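Local structure of myosin-I heavy chain (Dictyostelium discoideum, 5EJY) at residues 37-48 with 104-115; 172-183 with 218-226. The protein is an actin-based motor of class VII with ATPase activity that takes part in early phagocytosis and adhesion, this chain being its first MyTH4-FERM tail unit. All blocks are in the same frame, centred on the assembly; numbering follows the deposited sequence.

Interaction 1. Residues 37-48 with 104-115; sequences SYQKSHIKSSLL and EIYCQLIKQSTS
K111 reaches between two oxygens of the loop 37-48, NZ donating to the carbonyl O of S37 and to OE1 of Q39, each at 2.7 Å. With CG anti to the backbone N (chi1 162°), an extended chain carries NZ to the two oxygens and a bend at chi4 (66°) turns it onto them. A lysine suits because its alkyl part lies beside I43 and L47 while its ammonium pairs with carbonyl oxygens. The next residue, Q112, pairs its amide with the main chain of Q39: OE1 takes the N-H of Q39 at 3.0 Å and NE2 gives to the Q39 carbonyl O at 2.9 Å. Nearby, Y38 N donates to T114 O.

At the other end of the loop, the carboxylate of E104 receives successive amides, L47 N on OE2 at 2.7 Å and L48 N on OE1 at 2.9 Å. Q108 NE2 meets the anti lone pair of OE2, and H50 also bonds OE1. Helix 102-112 of the MyTH4 helical bundle thus holds the loop preceding helix 53-70 at both ends.

Between the grips, L47 CD1 rests on the Q108 backbone and I43 CG2 beside K111 CE; at the E104 end L48 CD1 meets C107 SG.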
loop_
_atom_site.group_PDB
_atom_site.type_symbol
_atom_site.label_atom_id
_atom_site.label_comp_id
_atom_site.label_asym_id
_atom_site.label_seq_id
_atom_site.Cartn_x
_atom_site.Cartn_y
_atom_site.Cartn_z
ATOM N N SER A 37 9.464 -28.841 -25.438
ATOM C CA SER A 37 8.475 -27.978 -26.059
ATOM C C SER A 37 7.077 -28.368 -25.634
ATOM O O SER A 37 6.894 -29.321 -24.875
ATOM C CB SER A 37 8.597 -28.049 -27.589
ATOM O OG SER A 37 8.180 -29.315 -28.057
ATOM N N TYR A 38 6.089 -27.641 -26.147
ATOM C CA TYR A 38 4.695 -27.812 -25.743
ATOM C C TYR A 38 4.235 -29.267 -25.719
ATOM O O TYR A 38 4.525 -30.037 -26.639
ATOM C CB TYR A 38 3.761 -27.008 -26.666
ATOM C CG TYR A 38 2.307 -27.396 -26.490
ATOM C CD1 TYR A 38 1.542 -26.835 -25.483
ATOM C CD2 TYR A 38 1.712 -28.354 -27.305
ATOM C CE1 TYR A 38 0.225 -27.196 -25.290
ATOM C CE2 TYR A 38 0.388 -28.719 -27.127
ATOM C CZ TYR A 38 -0.351 -28.135 -26.117
ATOM O OH TYR A 38 -1.672 -28.479 -25.918
ATOM N N GLN A 39 3.497 -29.638 -24.676
ATOM C CA GLN A 39 2.800 -30.919 -24.678
ATOM C C GLN A 39 1.445 -30.832 -23.994
ATOM O O GLN A 39 1.239 -30.022 -23.091
ATOM C CB GLN A 39 3.648 -32.012 -24.049
ATOM C CG GLN A 39 3.654 -32.000 -22.527
ATOM C CD GLN A 39 4.686 -32.944 -21.974
ATOM O OE1 GLN A 39 5.880 -32.751 -22.179
ATOM N NE2 GLN A 39 4.237 -33.980 -21.283
ATOM N N LYS A 40 0.517 -31.675 -24.432
ATOM C CA LYS A 40 -0.839 -31.645 -23.903
ATOM C C LYS A 40 -0.983 -32.554 -22.683
ATOM O O LYS A 40 -1.885 -32.378 -21.865
ATOM C CB LYS A 40 -1.845 -32.035 -24.991
ATOM C CG LYS A 40 -1.792 -33.500 -25.391
ATOM C CD LYS A 40 -2.217 -33.691 -26.849
ATOM C CE LYS A 40 -3.576 -33.060 -27.138
ATOM N N SER A 41 -0.082 -33.518 -22.561
ATOM C CA SER A 41 -0.137 -34.476 -21.466
ATOM C C SER A 41 0.670 -34.008 -20.244
ATOM O O SER A 41 1.576 -33.189 -20.365
ATOM C CB SER A 41 0.392 -35.823 -21.945
ATOM O OG SER A 41 1.751 -35.711 -22.324
ATOM N N HIS A 42 0.339 -34.549 -19.076
ATOM C CA HIS A 42 1.064 -34.239 -17.846
ATOM C C HIS A 42 2.516 -34.666 -17.950
ATOM O O HIS A 42 2.822 -35.670 -18.591
ATOM C CB HIS A 42 0.421 -34.948 -16.651
ATOM C CG HIS A 42 -0.945 -34.443 -16.313
ATOM N ND1 HIS A 42 -1.487 -34.553 -15.050
ATOM C CD2 HIS A 42 -1.877 -33.819 -17.070
ATOM C CE1 HIS A 42 -2.695 -34.019 -15.046
ATOM N NE2 HIS A 42 -2.957 -33.567 -16.260
ATOM N N ILE A 43 3.414 -33.908 -17.325
ATOM C CA ILE A 43 4.807 -34.323 -17.241
ATOM C C ILE A 43 4.927 -35.390 -16.158
ATOM O O ILE A 43 4.183 -35.372 -15.175
ATOM C CB ILE A 43 5.777 -33.143 -16.978
ATOM C CG1 ILE A 43 5.377 -32.360 -15.723
ATOM C CG2 ILE A 43 5.822 -32.197 -18.184
ATOM C CD1 ILE A 43 6.359 -31.243 -15.396
ATOM N N LYS A 44 5.848 -36.330 -16.348
ATOM C CA LYS A 44 5.928 -37.490 -15.465
ATOM C C LYS A 44 6.849 -37.245 -14.275
ATOM O O LYS A 44 6.923 -38.059 -13.355
ATOM C CB LYS A 44 6.346 -38.737 -16.254
ATOM C CG LYS A 44 5.296 -39.168 -17.274
ATOM C CD LYS A 44 5.806 -40.239 -18.221
ATOM C CE LYS A 44 4.714 -40.655 -19.202
ATOM N N SER A 45 7.541 -36.111 -14.303
ATOM C CA SER A 45 8.352 -35.673 -13.180
ATOM C C SER A 45 8.540 -34.164 -13.306
ATOM O O SER A 45 8.006 -33.554 -14.231
ATOM C CB SER A 45 9.701 -36.394 -13.180
ATOM O OG SER A 45 10.438 -36.111 -12.003
ATOM N N SER A 46 9.283 -33.559 -12.383
ATOM C CA SER A 46 9.573 -32.132 -12.476
ATOM C C SER A 46 10.478 -31.886 -13.685
ATOM O O SER A 46 11.212 -32.785 -14.093
ATOM C CB SER A 46 10.257 -31.644 -11.194
ATOM O OG SER A 46 11.457 -32.352 -10.933
ATOM N N LEU A 47 10.431 -30.681 -14.255
ATOM C CA LEU A 47 11.364 -30.315 -15.328
ATOM C C LEU A 47 12.797 -30.179 -14.847
ATOM O O LEU A 47 13.731 -30.578 -15.543
ATOM C CB LEU A 47 10.951 -29.009 -16.035
ATOM C CG LEU A 47 9.691 -28.976 -16.899
ATOM C CD1 LEU A 47 9.611 -27.648 -17.684
ATOM C CD2 LEU A 47 9.623 -30.166 -17.873
ATOM N N LEU A 48 12.981 -29.593 -13.664
ATOM C CA LEU A 48 14.310 -29.427 -13.112
ATOM C C LEU A 48 14.527 -30.443 -11.993
ATOM O O LEU A 48 13.611 -31.167 -11.609
ATOM C CB LEU A 48 14.517 -27.994 -12.609
ATOM C CG LEU A 48 14.282 -26.911 -13.664
ATOM C CD1 LEU A 48 14.431 -25.514 -13.070
ATOM C CD2 LEU A 48 15.257 -27.100 -14.854
ATOM N N GLU A 104 11.744 -23.686 -11.941
ATOM C CA GLU A 104 10.839 -24.736 -12.400
ATOM C C GLU A 104 9.615 -24.161 -13.110
ATOM O O GLU A 104 9.312 -24.534 -14.250
ATOM C CB GLU A 104 10.391 -25.606 -11.220
ATOM C CG GLU A 104 9.344 -26.650 -11.587
ATOM C CD GLU A 104 9.943 -27.876 -12.255
ATOM O OE1 GLU A 104 11.096 -28.230 -11.927
ATOM O OE2 GLU A 104 9.255 -28.475 -13.113
ATOM N N ILE A 105 8.908 -23.260 -12.427
ATOM C CA ILE A 105 7.732 -22.611 -12.987
ATOM C C ILE A 105 8.050 -21.901 -14.296
ATOM O O ILE A 105 7.337 -22.074 -15.293
ATOM C CB ILE A 105 7.086 -21.620 -11.977
ATOM C CG1 ILE A 105 6.563 -22.379 -10.748
ATOM C CG2 ILE A 105 5.971 -20.801 -12.643
ATOM C CD1 ILE A 105 6.477 -21.509 -9.483
ATOM N N TYR A 106 9.114 -21.107 -14.323
ATOM C CA TYR A 106 9.420 -20.385 -15.553
ATOM C C TYR A 106 9.749 -21.338 -16.709
ATOM O O TYR A 106 9.366 -21.087 -17.838
ATOM C CB TYR A 106 10.568 -19.404 -15.345
ATOM C CG TYR A 106 10.139 -18.052 -14.816
ATOM C CD1 TYR A 106 9.646 -17.078 -15.672
ATOM C CD2 TYR A 106 10.215 -17.755 -13.454
ATOM C CE1 TYR A 106 9.255 -15.831 -15.198
ATOM C CE2 TYR A 106 9.829 -16.501 -12.969
ATOM C CZ TYR A 106 9.355 -15.549 -13.850
ATOM O OH TYR A 106 8.972 -14.306 -13.394
ATOM N N CYS A 107 10.450 -22.429 -16.417
ATOM C CA CYS A 107 10.812 -23.395 -17.455
ATOM C C CYS A 107 9.578 -24.065 -18.022
ATOM O O CYS A 107 9.521 -24.346 -19.217
ATOM C CB CYS A 107 11.777 -24.461 -16.922
ATOM S SG CYS A 107 13.441 -23.890 -16.690
ATOM N N GLN A 108 8.600 -24.347 -17.165
ATOM C CA GLN A 108 7.341 -24.919 -17.639
ATOM C C GLN A 108 6.611 -23.970 -18.579
ATOM O O GLN A 108 5.982 -24.411 -19.546
ATOM C CB GLN A 108 6.423 -25.294 -16.477
ATOM C CG GLN A 108 6.951 -26.426 -15.608
ATOM C CD GLN A 108 5.959 -26.844 -14.530
ATOM O OE1 GLN A 108 4.762 -26.557 -14.620
ATOM N NE2 GLN A 108 6.453 -27.529 -13.508
ATOM N N LEU A 109 6.679 -22.671 -18.296
ATOM C CA LEU A 109 5.992 -21.686 -19.143
ATOM C C LEU A 109 6.732 -21.449 -20.466
ATOM O O LEU A 109 6.112 -21.262 -21.518
ATOM C CB LEU A 109 5.794 -20.362 -18.394
ATOM C CG LEU A 109 5.033 -20.521 -17.074
ATOM C CD1 LEU A 109 4.951 -19.201 -16.300
ATOM C CD2 LEU A 109 3.638 -21.106 -17.318
ATOM N N ILE A 110 8.058 -21.432 -20.404
ATOM C CA ILE A 110 8.858 -21.362 -21.629
ATOM C C ILE A 110 8.518 -22.558 -22.505
ATOM O O ILE A 110 8.200 -22.411 -23.690
ATOM C CB ILE A 110 10.356 -21.366 -21.316
ATOM C CG1 ILE A 110 10.730 -20.093 -20.554
ATOM C CG2 ILE A 110 11.186 -21.492 -22.614
ATOM C CD1 ILE A 110 12.068 -20.161 -19.855
ATOM N N LYS A 111 8.563 -23.741 -21.899
ATOM C CA LYS A 111 8.237 -24.995 -22.580
ATOM C C LYS A 111 6.867 -24.961 -23.261
ATOM O O LYS A 111 6.746 -25.270 -24.452
ATOM C CB LYS A 111 8.314 -26.166 -21.582
ATOM C CG LYS A 111 7.603 -27.440 -22.020
ATOM C CD LYS A 111 7.654 -28.516 -20.917
ATOM C CE LYS A 111 6.746 -29.690 -21.261
ATOM N NZ LYS A 111 7.255 -30.415 -22.476
ATOM N N GLN A 112 5.833 -24.592 -22.510
ATOM C CA GLN A 112 4.476 -24.649 -23.041
ATOM C C GLN A 112 4.194 -23.571 -24.082
ATOM O O GLN A 112 3.176 -23.629 -24.774
ATOM C CB GLN A 112 3.433 -24.571 -21.922
ATOM C CG GLN A 112 3.352 -25.831 -21.058
ATOM C CD GLN A 112 2.971 -27.073 -21.861
ATOM O OE1 GLN A 112 3.828 -27.747 -22.427
ATOM N NE2 GLN A 112 1.683 -27.376 -21.903
ATOM N N SER A 113 5.072 -22.578 -24.172
ATOM C CA SER A 113 4.915 -21.546 -25.191
ATOM C C SER A 113 5.866 -21.789 -26.372
ATOM O O SER A 113 5.998 -20.941 -27.253
ATOM C CB SER A 113 5.136 -20.147 -24.601
ATOM O OG SER A 113 6.472 -19.990 -24.147
ATOM N N THR A 114 6.538 -22.941 -26.370
ATOM C CA THR A 114 7.464 -23.301 -27.447
ATOM C C THR A 114 6.798 -24.285 -28.401
ATOM O O THR A 114 6.327 -25.335 -27.977
ATOM C CB THR A 114 8.755 -23.922 -26.895
ATOM O OG1 THR A 114 9.493 -22.922 -26.185
ATOM C CG2 THR A 114 9.630 -24.482 -28.035
ATOM N N SER A 115 6.748 -23.929 -29.686
ATOM C CA SER A 115 6.089 -24.759 -30.695
ATOM C C SER A 115 4.681 -25.111 -30.291
ATOM O O SER A 115 4.263 -26.256 -30.433
ATOM C CB SER A 115 6.871 -26.041 -30.944
ATOM O OG SER A 115 8.098 -25.738 -31.570
#

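Interaction 2. Residues 172-183 with 218-226; sequences FILQRFTLNGAR and DSATTCQES
F177 and A220 bring the two backbones nearest, with CA atoms 5.6 Å apart, where the end of helix 161-180 meets a type I turn running from D218 to T221. The helix belongs to the MyTH4 domain and the turn to the ubiquitin-like first lobe of the FERM domain, an interdomain seam. After the turn, T222 caps helix 223-233: its OG1 accepts from E225 N, and E225 OE1 accepts from T222 N, a capping box. Helix 161-180 ends at N180; G181 then takes positive phi, at angles where a CB would be jammed against the carbonyl O of N180.

R176 is the centre of a salt-bridge network. It grips D218 side-on, NE donating to OD2 at 2.9 Å and NH2 to OD1 at 3.1 Å, and E225 end-on, NH1 to OE2 and NH2 to OE1, both at 2.9 Å. Bends at chi2 and chi3 turn the guanidinium across the turn, nearly coplanar with the E225 carboxylate (17°) but twisted 38° from that of D218. The two acids balance the charge of the arginine, and bonds at NE, NH1 and NH2 fix the rotation of its guanidinium.

The small A220 lets the two segments close up: its CB sits over the centre of the F177 ring, a CH-pi contact 3.6 Å from the centroid, and also touches R176 CB. I173 CD1 packs beside D218 and S219. R183, whose nitrogens bond mainly to E191 and D266, passes NH1 by S219 CB.

N180 finishes the polar side. Its ND2 donates to A220 O at 2.9 Å, from above the carbonyl plane, and to E225 OE2 at 3.1 Å, reaching that oxygen from the opposite face to R176 NH1; a water gives a proton to N180 OD1 at 2.7 Å.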
loop_
_atom_site.group_PDB
_atom_site.type_symbol
_atom_site.label_atom_id
_atom_site.label_comp_id
_atom_site.label_asym_id
_atom_site.label_seq_id
_atom_site.Cartn_x
_atom_site.Cartn_y
_atom_site.Cartn_z
ATOM N N PHE A 172 8.765 -5.505 -19.132
ATOM C CA PHE A 172 8.727 -4.237 -18.407
ATOM C C PHE A 172 8.463 -4.456 -16.901
ATOM O O PHE A 172 9.108 -3.840 -16.060
ATOM C CB PHE A 172 7.666 -3.317 -19.012
ATOM C CG PHE A 172 7.633 -1.941 -18.390
ATOM C CD1 PHE A 172 8.733 -1.098 -18.472
ATOM C CD2 PHE A 172 6.504 -1.497 -17.719
ATOM C CE1 PHE A 172 8.705 0.169 -17.891
ATOM C CE2 PHE A 172 6.472 -0.226 -17.132
ATOM C CZ PHE A 172 7.570 0.604 -17.220
ATOM N N ILE A 173 7.540 -5.337 -16.553
ATOM C CA ILE A 173 7.279 -5.519 -15.099
ATOM C C ILE A 173 8.501 -6.149 -14.398
ATOM O O ILE A 173 8.778 -5.874 -13.230
ATOM C CB ILE A 173 5.935 -6.253 -14.808
ATOM C CG1 ILE A 173 5.405 -5.893 -13.401
ATOM C CG2 ILE A 173 6.064 -7.769 -14.959
ATOM C CD1 ILE A 173 4.959 -4.452 -13.281
ATOM N N LEU A 174 9.277 -6.962 -15.112
ATOM C CA LEU A 174 10.501 -7.482 -14.493
ATOM C C LEU A 174 11.462 -6.336 -14.207
ATOM O O LEU A 174 12.107 -6.323 -13.168
ATOM C CB LEU A 174 11.210 -8.524 -15.369
ATOM C CG LEU A 174 10.648 -9.935 -15.536
ATOM C CD1 LEU A 174 11.618 -10.744 -16.419
ATOM C CD2 LEU A 174 10.451 -10.625 -14.199
ATOM N N GLN A 175 11.567 -5.387 -15.143
ATOM C CA GLN A 175 12.402 -4.200 -14.923
ATOM C C GLN A 175 11.898 -3.358 -13.734
ATOM O O GLN A 175 12.682 -2.888 -12.915
ATOM C CB GLN A 175 12.414 -3.317 -16.163
ATOM C CG GLN A 175 13.130 -3.888 -17.376
ATOM C CD GLN A 175 12.886 -3.031 -18.587
ATOM O OE1 GLN A 175 11.783 -3.011 -19.134
ATOM N NE2 GLN A 175 13.904 -2.277 -18.993
ATOM N N ARG A 176 10.590 -3.145 -13.672
ATOM C CA ARG A 176 9.994 -2.387 -12.566
ATOM C C ARG A 176 10.299 -3.022 -11.196
ATOM O O ARG A 176 10.576 -2.328 -10.206
ATOM C CB ARG A 176 8.478 -2.281 -12.785
ATOM C CG ARG A 176 8.070 -1.452 -14.021
ATOM C CD ARG A 176 7.892 0.029 -13.683
ATOM N NE ARG A 176 6.872 0.192 -12.654
ATOM C CZ ARG A 176 6.946 1.045 -11.631
ATOM N NH1 ARG A 176 7.985 1.864 -11.499
ATOM N NH2 ARG A 176 5.970 1.072 -10.731
ATOM N N PHE A 177 10.218 -4.343 -11.115
ATOM C CA PHE A 177 10.498 -5.012 -9.843
ATOM C C PHE A 177 12.000 -5.023 -9.532
ATOM O O PHE A 177 12.397 -5.040 -8.373
ATOM C CB PHE A 177 9.907 -6.428 -9.796
ATOM C CG PHE A 177 8.465 -6.468 -9.367
ATOM C CD1 PHE A 177 8.103 -6.064 -8.093
ATOM C CD2 PHE A 177 7.465 -6.902 -10.245
ATOM C CE1 PHE A 177 6.775 -6.079 -7.685
ATOM C CE2 PHE A 177 6.143 -6.925 -9.838
ATOM C CZ PHE A 177 5.797 -6.520 -8.546
ATOM N N THR A 178 12.834 -4.995 -10.566
ATOM C CA THR A 178 14.268 -4.868 -10.324
ATOM C C THR A 178 14.535 -3.505 -9.691
ATOM O O THR A 178 15.376 -3.363 -8.807
ATOM C CB THR A 178 15.081 -5.010 -11.629
ATOM O OG1 THR A 178 14.769 -6.267 -12.245
ATOM C CG2 THR A 178 16.579 -4.943 -11.342
ATOM N N LEU A 179 13.793 -2.502 -10.141
ATOM C CA LEU A 179 13.908 -1.166 -9.577
ATOM C C LEU A 179 13.311 -1.093 -8.171
ATOM O O LEU A 179 13.927 -0.551 -7.253
ATOM C CB LEU A 179 13.221 -0.151 -10.486
ATOM C CG LEU A 179 13.137 1.266 -9.922
ATOM C CD1 LEU A 179 14.520 1.891 -9.863
ATOM C CD2 LEU A 179 12.200 2.113 -10.759
ATOM N N ASN A 180 12.120 -1.655 -8.000
ATOM C CA ASN A 180 11.347 -1.412 -6.778
ATOM C C ASN A 180 11.428 -2.484 -5.706
ATOM O O ASN A 180 10.897 -2.304 -4.604
ATOM C CB ASN A 180 9.884 -1.118 -7.126
ATOM C CG ASN A 180 9.713 0.256 -7.725
ATOM O OD1 ASN A 180 10.634 1.072 -7.663
ATOM N ND2 ASN A 180 8.539 0.525 -8.312
ATOM N N GLY A 181 12.087 -3.597 -6.014
ATOM C CA GLY A 181 12.284 -4.638 -5.024
ATOM C C GLY A 181 11.127 -5.617 -4.996
ATOM O O GLY A 181 10.074 -5.371 -5.589
ATOM N N ALA A 182 11.329 -6.725 -4.297
ATOM C CA ALA A 182 10.355 -7.806 -4.219
ATOM C C ALA A 182 9.042 -7.377 -3.589
ATOM O O ALA A 182 9.004 -6.482 -2.736
ATOM C CB ALA A 182 10.939 -8.974 -3.422
ATOM N N ARG A 183 7.970 -8.044 -4.002
ATOM C CA ARG A 183 6.677 -7.898 -3.343
ATOM C C ARG A 183 6.476 -8.994 -2.305
ATOM O O ARG A 183 7.278 -9.937 -2.187
ATOM C CB ARG A 183 5.537 -7.934 -4.368
ATOM C CG ARG A 183 5.288 -9.303 -4.980
ATOM C CD ARG A 183 4.238 -9.203 -6.088
ATOM N NE ARG A 183 2.969 -8.705 -5.557
ATOM C CZ ARG A 183 1.934 -8.340 -6.306
ATOM N NH1 ARG A 183 2.025 -8.376 -7.640
ATOM N NH2 ARG A 183 0.809 -7.916 -5.718
ATOM N N ASP A 218 0.766 -0.120 -11.508
ATOM C CA ASP A 218 1.111 -1.484 -11.885
ATOM C C ASP A 218 1.504 -2.319 -10.679
ATOM O O ASP A 218 1.508 -1.821 -9.532
ATOM C CB ASP A 218 2.134 -1.551 -13.049
ATOM C CG ASP A 218 3.545 -1.122 -12.656
ATOM O OD1 ASP A 218 3.887 -1.063 -11.457
ATOM O OD2 ASP A 218 4.346 -0.849 -13.585
ATOM N N SER A 219 1.798 -3.596 -10.920
ATOM C CA SER A 219 2.074 -4.520 -9.813
ATOM C C SER A 219 3.224 -4.073 -8.916
ATOM O O SER A 219 3.253 -4.408 -7.726
ATOM C CB SER A 219 2.397 -5.913 -10.370
ATOM O OG SER A 219 1.309 -6.373 -11.155
ATOM N N ALA A 220 4.176 -3.342 -9.487
ATOM C CA ALA A 220 5.389 -2.939 -8.759
ATOM C C ALA A 220 5.295 -1.551 -8.129
ATOM O O ALA A 220 6.245 -1.097 -7.496
ATOM C CB ALA A 220 6.594 -2.993 -9.679
ATOM N N THR A 221 4.155 -0.887 -8.283
ATOM C CA THR A 221 4.003 0.492 -7.810
ATOM C C THR A 221 4.093 0.589 -6.287
ATOM O O THR A 221 3.382 -0.112 -5.568
ATOM C CB THR A 221 2.683 1.117 -8.299
ATOM O OG1 THR A 221 2.739 1.258 -9.724
ATOM C CG2 THR A 221 2.473 2.510 -7.665
ATOM N N THR A 222 4.983 1.447 -5.800
ATOM C CA THR A 222 5.192 1.565 -4.363
ATOM C C THR A 222 4.352 2.661 -3.734
ATOM O O THR A 222 3.764 3.485 -4.425
ATOM C CB THR A 222 6.660 1.865 -4.040
ATOM O OG1 THR A 222 7.026 3.091 -4.678
ATOM C CG2 THR A 222 7.553 0.729 -4.546
ATOM N N CYS A 223 4.308 2.663 -2.404
ATOM C CA CYS A 223 3.629 3.730 -1.691
ATOM C C CYS A 223 4.261 5.089 -2.021
ATOM O O CYS A 223 3.572 6.085 -2.220
ATOM C CB CYS A 223 3.676 3.454 -0.189
ATOM S SG CYS A 223 2.728 4.653 0.750
ATOM N N GLN A 224 5.585 5.128 -2.082
ATOM C CA GLN A 224 6.272 6.373 -2.397
ATOM C C GLN A 224 5.961 6.902 -3.804
ATOM O O GLN A 224 5.709 8.096 -3.979
ATOM C CB GLN A 224 7.779 6.225 -2.170
ATOM C CG GLN A 224 8.576 7.490 -2.413
ATOM C CD GLN A 224 10.029 7.355 -1.955
ATOM O OE1 GLN A 224 10.390 6.396 -1.285
ATOM N NE2 GLN A 224 10.857 8.325 -2.315
ATOM N N GLU A 225 5.958 6.025 -4.809
ATOM C CA GLU A 225 5.602 6.451 -6.167
ATOM C C GLU A 225 4.200 7.015 -6.209
ATOM O O GLU A 225 3.947 8.060 -6.812
ATOM C CB GLU A 225 5.692 5.282 -7.159
ATOM C CG GLU A 225 7.095 4.928 -7.554
ATOM C CD GLU A 225 7.166 3.690 -8.427
ATOM O OE1 GLU A 225 6.203 2.885 -8.441
ATOM O OE2 GLU A 225 8.203 3.525 -9.100
ATOM N N SER A 226 3.275 6.307 -5.580
ATOM C CA SER A 226 1.878 6.726 -5.609
ATOM C C SER A 226 1.612 7.989 -4.795
ATOM O O SER A 226 0.752 8.799 -5.158
ATOM C CB SER A 226 0.971 5.600 -5.130
ATOM O OG SER A 226 0.680 4.740 -6.210
HETATM O O HOH W 1 10.980 3.734 -7.255
#

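In the fold
Interaction 1 lies wholly within the MyTH4 domain, far out in the molecule, about 35 Å from the centre of the chain; interaction 2, about 12 Å from that centre, joins the same domain to the FERM domain. Their centres are about 28 Å apart, and along the chain the first closes before the second opens. They nevertheless touch: Y106, on the helix of interaction 1, brings its OH to 4.0 Å from CD2 of L174 on the helix of interaction 2. That OH is hydrogen-bonded to F136 O, and its approach to L174 is plain van der Waals packing. Helix 119-133 also connects them, since L109 packs on I129 and T132 while I173 and L174 meet C133.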